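Local coordinates for 457aa long hypothetical protein (Pyrococcus horikoshii, PDB 2CSU), which is of unknown function but joins a Rossmann-type CoA-binding domain to two further alpha/beta domains of the CoA-ligase families, at residues A[390-394]-A[422-428]; A[287-291]-A[403-407]. All coordinates share one frame; numbering follows the deposited sequence.

Contact 1: residues A[390-394]-A[422-428]; sequences AEGII and LLEKNGI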
loop_
_atom_site.group_PDB
_atom_site.type_symbol
_atom_site.label_atom_id
_atom_site.label_comp_id
_atom_site.label_asym_id
_atom_site.label_seq_id
_atom_site.Cartn_x
_atom_site.Cartn_y
_atom_site.Cartn_z
ATOM N N ALA A 390 19.609 -7.008 -3.971
ATOM C CA ALA A 390 19.116 -6.461 -5.230
ATOM C C ALA A 390 20.257 -6.494 -6.254
ATOM O O ALA A 390 20.092 -6.984 -7.368
ATOM C CB ALA A 390 18.643 -5.052 -5.031
ATOM N N GLU A 391 21.421 -5.976 -5.876
ATOM C CA GLU A 391 22.566 -5.978 -6.784
ATOM C C GLU A 391 22.737 -7.385 -7.313
ATOM O O GLU A 391 22.891 -7.591 -8.514
ATOM C CB GLU A 391 23.832 -5.530 -6.049
ATOM C CG GLU A 391 23.810 -4.059 -5.657
ATOM C CD GLU A 391 24.808 -3.730 -4.569
ATOM O OE1 GLU A 391 24.708 -2.623 -3.998
ATOM O OE2 GLU A 391 25.685 -4.577 -4.285
ATOM N N GLY A 392 22.692 -8.359 -6.410
ATOM C CA GLY A 392 22.822 -9.746 -6.823
ATOM C C GLY A 392 21.778 -10.161 -7.851
ATOM O O GLY A 392 22.064 -10.970 -8.730
ATOM N N ILE A 393 20.568 -9.619 -7.749
ATOM C CA ILE A 393 19.501 -9.951 -8.702
ATOM C C ILE A 393 19.860 -9.360 -10.060
ATOM O O ILE A 393 19.830 -10.027 -11.103
ATOM C CB ILE A 393 18.137 -9.312 -8.303
ATOM C CG1 ILE A 393 17.638 -9.868 -6.967
ATOM C CG2 ILE A 393 17.118 -9.536 -9.423
ATOM C CD1 ILE A 393 17.378 -11.309 -6.986
ATOM N N ILE A 394 20.159 -8.071 -10.010
ATOM C CA ILE A 394 20.516 -7.281 -11.169
ATOM C C ILE A 394 21.695 -7.887 -11.920
ATOM O O ILE A 394 21.636 -8.100 -13.131
ATOM C CB ILE A 394 20.842 -5.842 -10.719
ATOM C CG1 ILE A 394 19.558 -5.181 -10.201
ATOM C CG2 ILE A 394 21.495 -5.065 -11.849
ATOM C CD1 ILE A 394 19.721 -3.760 -9.725
ATOM N N LEU A 422 17.007 0.997 -6.772
ATOM C CA LEU A 422 18.036 0.387 -7.608
ATOM C C LEU A 422 17.475 -0.639 -8.589
ATOM O O LEU A 422 17.940 -0.735 -9.725
ATOM C CB LEU A 422 19.104 -0.264 -6.726
ATOM C CG LEU A 422 20.273 -0.955 -7.439
ATOM C CD1 LEU A 422 21.048 0.041 -8.315
ATOM C CD2 LEU A 422 21.195 -1.560 -6.393
ATOM N N LEU A 423 16.497 -1.428 -8.148
ATOM C CA LEU A 423 15.883 -2.415 -9.036
ATOM C C LEU A 423 15.071 -1.674 -10.101
ATOM O O LEU A 423 15.209 -1.937 -11.301
ATOM C CB LEU A 423 14.966 -3.354 -8.246
ATOM C CG LEU A 423 15.665 -4.264 -7.234
ATOM C CD1 LEU A 423 14.686 -4.740 -6.177
ATOM C CD2 LEU A 423 16.292 -5.436 -7.970
ATOM N N GLU A 424 14.228 -0.746 -9.656
ATOM C CA GLU A 424 13.464 -0.008 -10.656
ATOM C C GLU A 424 14.374 0.715 -11.654
ATOM O O GLU A 424 14.039 0.920 -12.813
ATOM C CB GLU A 424 12.578 1.004 -9.929
ATOM C CG GLU A 424 11.611 0.328 -8.955
ATOM C CD GLU A 424 10.374 -0.116 -9.702
ATOM O OE1 GLU A 424 10.172 0.332 -10.821
ATOM O OE2 GLU A 424 9.613 -0.908 -9.149
ATOM N N LYS A 425 15.550 1.141 -11.154
ATOM C CA LYS A 425 16.484 1.856 -12.017
ATOM C C LYS A 425 17.068 0.945 -13.101
ATOM O O LYS A 425 17.734 1.380 -14.033
ATOM C CB LYS A 425 17.611 2.413 -11.144
ATOM C CG LYS A 425 18.789 2.931 -11.972
ATOM C CD LYS A 425 20.096 2.947 -11.173
ATOM C CE LYS A 425 20.546 4.366 -10.807
ATOM N NZ LYS A 425 21.998 4.389 -10.623
ATOM N N ASN A 426 16.829 -0.368 -12.934
ATOM C CA ASN A 426 17.342 -1.321 -13.911
ATOM C C ASN A 426 16.211 -2.036 -14.658
ATOM O O ASN A 426 16.382 -3.096 -15.242
ATOM C CB ASN A 426 18.215 -2.342 -13.176
ATOM C CG ASN A 426 19.584 -1.759 -12.931
ATOM O OD1 ASN A 426 20.541 -2.020 -13.655
ATOM N ND2 ASN A 426 19.675 -0.957 -11.856
ATOM N N GLY A 427 15.008 -1.433 -14.588
ATOM C CA GLY A 427 13.869 -2.010 -15.297
ATOM C C GLY A 427 13.295 -3.229 -14.567
ATOM O O GLY A 427 12.452 -3.953 -15.080
ATOM N N ILE A 428 13.562 -3.466 -13.289
ATOM C CA ILE A 428 12.890 -4.540 -12.567
ATOM C C ILE A 428 11.759 -4.027 -11.693
ATOM O O ILE A 428 12.005 -3.410 -10.654
ATOM C CB ILE A 428 13.873 -5.296 -11.650
ATOM C CG1 ILE A 428 14.939 -5.998 -12.493
ATOM C CG2 ILE A 428 13.109 -6.274 -10.763
ATOM C CD1 ILE A 428 15.947 -6.790 -11.662
#
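Ile394 on helix 388-400 packs against Leu422, Leu423, Asn426 and Ile428 at the C-terminal end of helix 417-424, an apolar helix-to-helix-end contact in the C-terminal alpha/beta domain. A buried part of the contact is Ala390 against Leu423, the pair whose CA atoms are nearest across the segments: Ala390 CB lies 3.8 Å from Leu423 CD2, and both side chains also rest on Phe410 of strand 406-411. Ile394 lies obliquely against Leu423. With its CG1 anti to the carbonyl carbon and CD1 fully extended (chi2 -180°), its longer branch runs out to the neighbouring helix end, where CD1 stops 3.7 Å from Leu422 CG. That same methyl is 3.5 Å from Asn426 ND2, while Ile394 CG2 faces Asn426 OD1, so the two branches pack against the carboxamide, the two side chains crossing at about a right angle. The Asn426 amide is anchored from within its own segment: ND2 donates to Leu422 O at 2.8 Å, with the carbonyl oxygen close to the amide plane.

These helices belong to two successive beta-alpha-beta units, 371-377/388-400/406-411 and 406-411/417-424/430-431, the parallel crossovers of the Ligase-CoA domain's alpha/beta fold; the contact therefore joins neighbouring helices over strand 406-411. A Schellman motif terminates the second helix, with Gly427 at positive phi (77°) as its C-prime residue. Its evidence is Ile428 N to Leu423 O at 3.0 Å and Gly427 N to Glu424 O at 3.1 Å. Leu423 O also accepts from Asn426 N. The reversed chain brings Ile428 back onto the first helix, where its CD1 meets Ile393 CG2 at 3.7 Å. At the outer edge, Glu391 CG touches Leu422 CD2, while the Glu391 carboxylate bonds through OE1 to Thr387 OG1.

Contact 2: residues A[287-291]-A[403-407]; sequences SQPLP and EKPVL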
loop_
_atom_site.group_PDB
_atom_site.type_symbol
_atom_site.label_atom_id
_atom_site.label_comp_id
_atom_site.label_asym_id
_atom_site.label_seq_id
_atom_site.Cartn_x
_atom_site.Cartn_y
_atom_site.Cartn_z
ATOM N N SER A 287 7.663 -3.570 -18.120
ATOM C CA SER A 287 9.035 -3.120 -18.313
ATOM C C SER A 287 9.943 -4.323 -18.574
ATOM O O SER A 287 11.125 -4.210 -18.881
ATOM C CB SER A 287 9.480 -2.392 -17.043
ATOM O OG SER A 287 10.336 -3.246 -16.280
ATOM N N GLN A 288 9.342 -5.516 -18.392
ATOM C CA GLN A 288 10.060 -6.758 -18.645
ATOM C C GLN A 288 9.488 -7.478 -19.869
ATOM O O GLN A 288 8.463 -7.107 -20.424
ATOM C CB GLN A 288 9.914 -7.650 -17.410
ATOM C CG GLN A 288 10.545 -7.030 -16.163
ATOM C CD GLN A 288 11.986 -7.470 -16.064
ATOM O OE1 GLN A 288 12.340 -8.625 -16.231
ATOM N NE2 GLN A 288 12.841 -6.469 -15.773
ATOM N N PRO A 289 10.215 -8.520 -20.312
ATOM C CA PRO A 289 9.792 -9.312 -21.459
ATOM C C PRO A 289 8.529 -10.118 -21.146
ATOM O O PRO A 289 8.304 -10.557 -20.025
ATOM C CB PRO A 289 10.934 -10.258 -21.823
ATOM C CG PRO A 289 12.146 -9.730 -21.061
ATOM C CD PRO A 289 11.467 -9.038 -19.789
ATOM N N LEU A 290 7.814 -10.517 -22.188
ATOM C CA LEU A 290 6.713 -11.457 -22.040
ATOM C C LEU A 290 7.194 -12.902 -21.882
ATOM O O LEU A 290 8.050 -13.367 -22.629
ATOM C CB LEU A 290 5.765 -11.321 -23.239
ATOM C CG LEU A 290 5.225 -9.890 -23.438
ATOM C CD1 LEU A 290 4.361 -9.811 -24.684
ATOM C CD2 LEU A 290 4.418 -9.469 -22.216
ATOM N N PRO A 291 6.639 -13.626 -20.894
ATOM C CA PRO A 291 6.983 -15.021 -20.601
ATOM C C PRO A 291 6.523 -15.997 -21.680
ATOM O O PRO A 291 5.451 -15.828 -22.264
ATOM C CB PRO A 291 6.277 -15.264 -19.276
ATOM C CG PRO A 291 5.024 -14.447 -19.433
ATOM C CD PRO A 291 5.568 -13.159 -19.994
ATOM N N GLU A 403 15.372 -13.617 -22.145
ATOM C CA GLU A 403 14.307 -12.631 -22.019
ATOM C C GLU A 403 13.079 -13.217 -21.349
ATOM O O GLU A 403 11.949 -13.037 -21.784
ATOM C CB GLU A 403 13.953 -12.128 -23.419
ATOM C CG GLU A 403 14.902 -11.029 -23.900
ATOM C CD GLU A 403 14.192 -9.694 -23.829
ATOM O OE1 GLU A 403 13.110 -9.573 -24.401
ATOM O OE2 GLU A 403 14.739 -8.776 -23.212
ATOM N N LYS A 404 13.484 -13.720 -20.191
ATOM C CA LYS A 404 12.514 -14.145 -19.198
ATOM C C LYS A 404 12.218 -13.019 -18.224
ATOM O O LYS A 404 13.119 -12.460 -17.606
ATOM C CB LYS A 404 13.013 -15.379 -18.440
ATOM C CG LYS A 404 13.184 -16.620 -19.318
ATOM C CD LYS A 404 13.925 -17.709 -18.562
ATOM C CE LYS A 404 14.205 -18.928 -19.435
ATOM N NZ LYS A 404 14.669 -20.072 -18.576
ATOM N N PRO A 405 10.937 -12.679 -18.071
ATOM C CA PRO A 405 10.553 -11.605 -17.156
ATOM C C PRO A 405 11.023 -11.876 -15.731
ATOM O O PRO A 405 10.997 -13.016 -15.259
ATOM C CB PRO A 405 9.029 -11.587 -17.276
ATOM C CG PRO A 405 8.698 -13.027 -17.552
ATOM C CD PRO A 405 9.753 -13.407 -18.563
ATOM N N VAL A 406 11.464 -10.820 -15.056
ATOM C CA VAL A 406 11.890 -10.905 -13.667
ATOM C C VAL A 406 11.141 -9.896 -12.799
ATOM O O VAL A 406 11.108 -8.701 -13.065
ATOM C CB VAL A 406 13.390 -10.629 -13.616
ATOM C CG1 VAL A 406 13.862 -10.618 -12.164
ATOM C CG2 VAL A 406 14.143 -11.703 -14.378
ATOM N N LEU A 407 10.478 -10.426 -11.757
ATOM C CA LEU A 407 9.757 -9.551 -10.844
ATOM C C LEU A 407 10.365 -9.600 -9.444
ATOM O O LEU A 407 10.912 -10.604 -9.005
ATOM C CB LEU A 407 8.303 -10.017 -10.794
ATOM C CG LEU A 407 7.637 -9.972 -12.171
ATOM C CD1 LEU A 407 6.165 -10.388 -12.124
ATOM C CD2 LEU A 407 7.672 -8.577 -12.795
HETATM O O HOH W 1 14.805 -9.723 -17.529
#
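Gln288 and Pro289, in the loop joining helix 276-283 to strand 295-300, close over the chain entering strand 406-411 of the alpha/beta Ligase-CoA domain, where that strand runs parallel to 371-377 and 430-431. The directions from CA 288 to CA 291 and from CA 403 to CA 406 differ by 107°, so the loop passes across the strand entrance and does not pair with it as a further strand.

The polar part centres on Gln288 OE1. Val406 N donates to it over 2.6 Å, with an N-H...O angle of 153°, from a position 39° above the carbonyl plane of the amide. A bend at the second side-chain torsion folds the glutamine chain so that its amide lies beside Val406 while its CB remains against the Pro405 ring.

Van der Waals packing of the proline rings forms the second part. Pro291 and Pro405 make an apolar pair, crossing at about a right angle, CB to CG 3.7 Å, and Leu444 of helix 434-450 touches both rings. Pro289 O sits close to the Pro405 ring, nearest to CB. At the outer end, Pro289 CB and CG meet both the carbonyl oxygen and the carboxylate of Glu403, with Pro289 CG 3.4 Å from Glu403 CD.

Solvent completes the junction. A water donates to Gln288 OE1 at 3.0 Å and also to Lys404 O, 3.2 Å from the water oxygen.

Strand 406-411 separates the two helices of contact 1 in sequence and begins in contact 2; the segments follow in the order 287-291, 390-394, 403-407, 422-428, so those of the two contacts alternate along the chain. Their centres lie 13 Å apart, yet they touch directly. Gln288 NE2, from contact 2, reaches Gly427 O, from contact 1, at 2.6 Å, a probable hydrogen bond. OE1 and NE2 of this one amide thus probably link the start of the strand to the turn that terminates helix 417-424. Packing accompanies this bridge: Ile428 CG2 approaches Val406 O at 3.9 Å. The 287-291 loop thus touches both the strand entrance and the 422-428 turn.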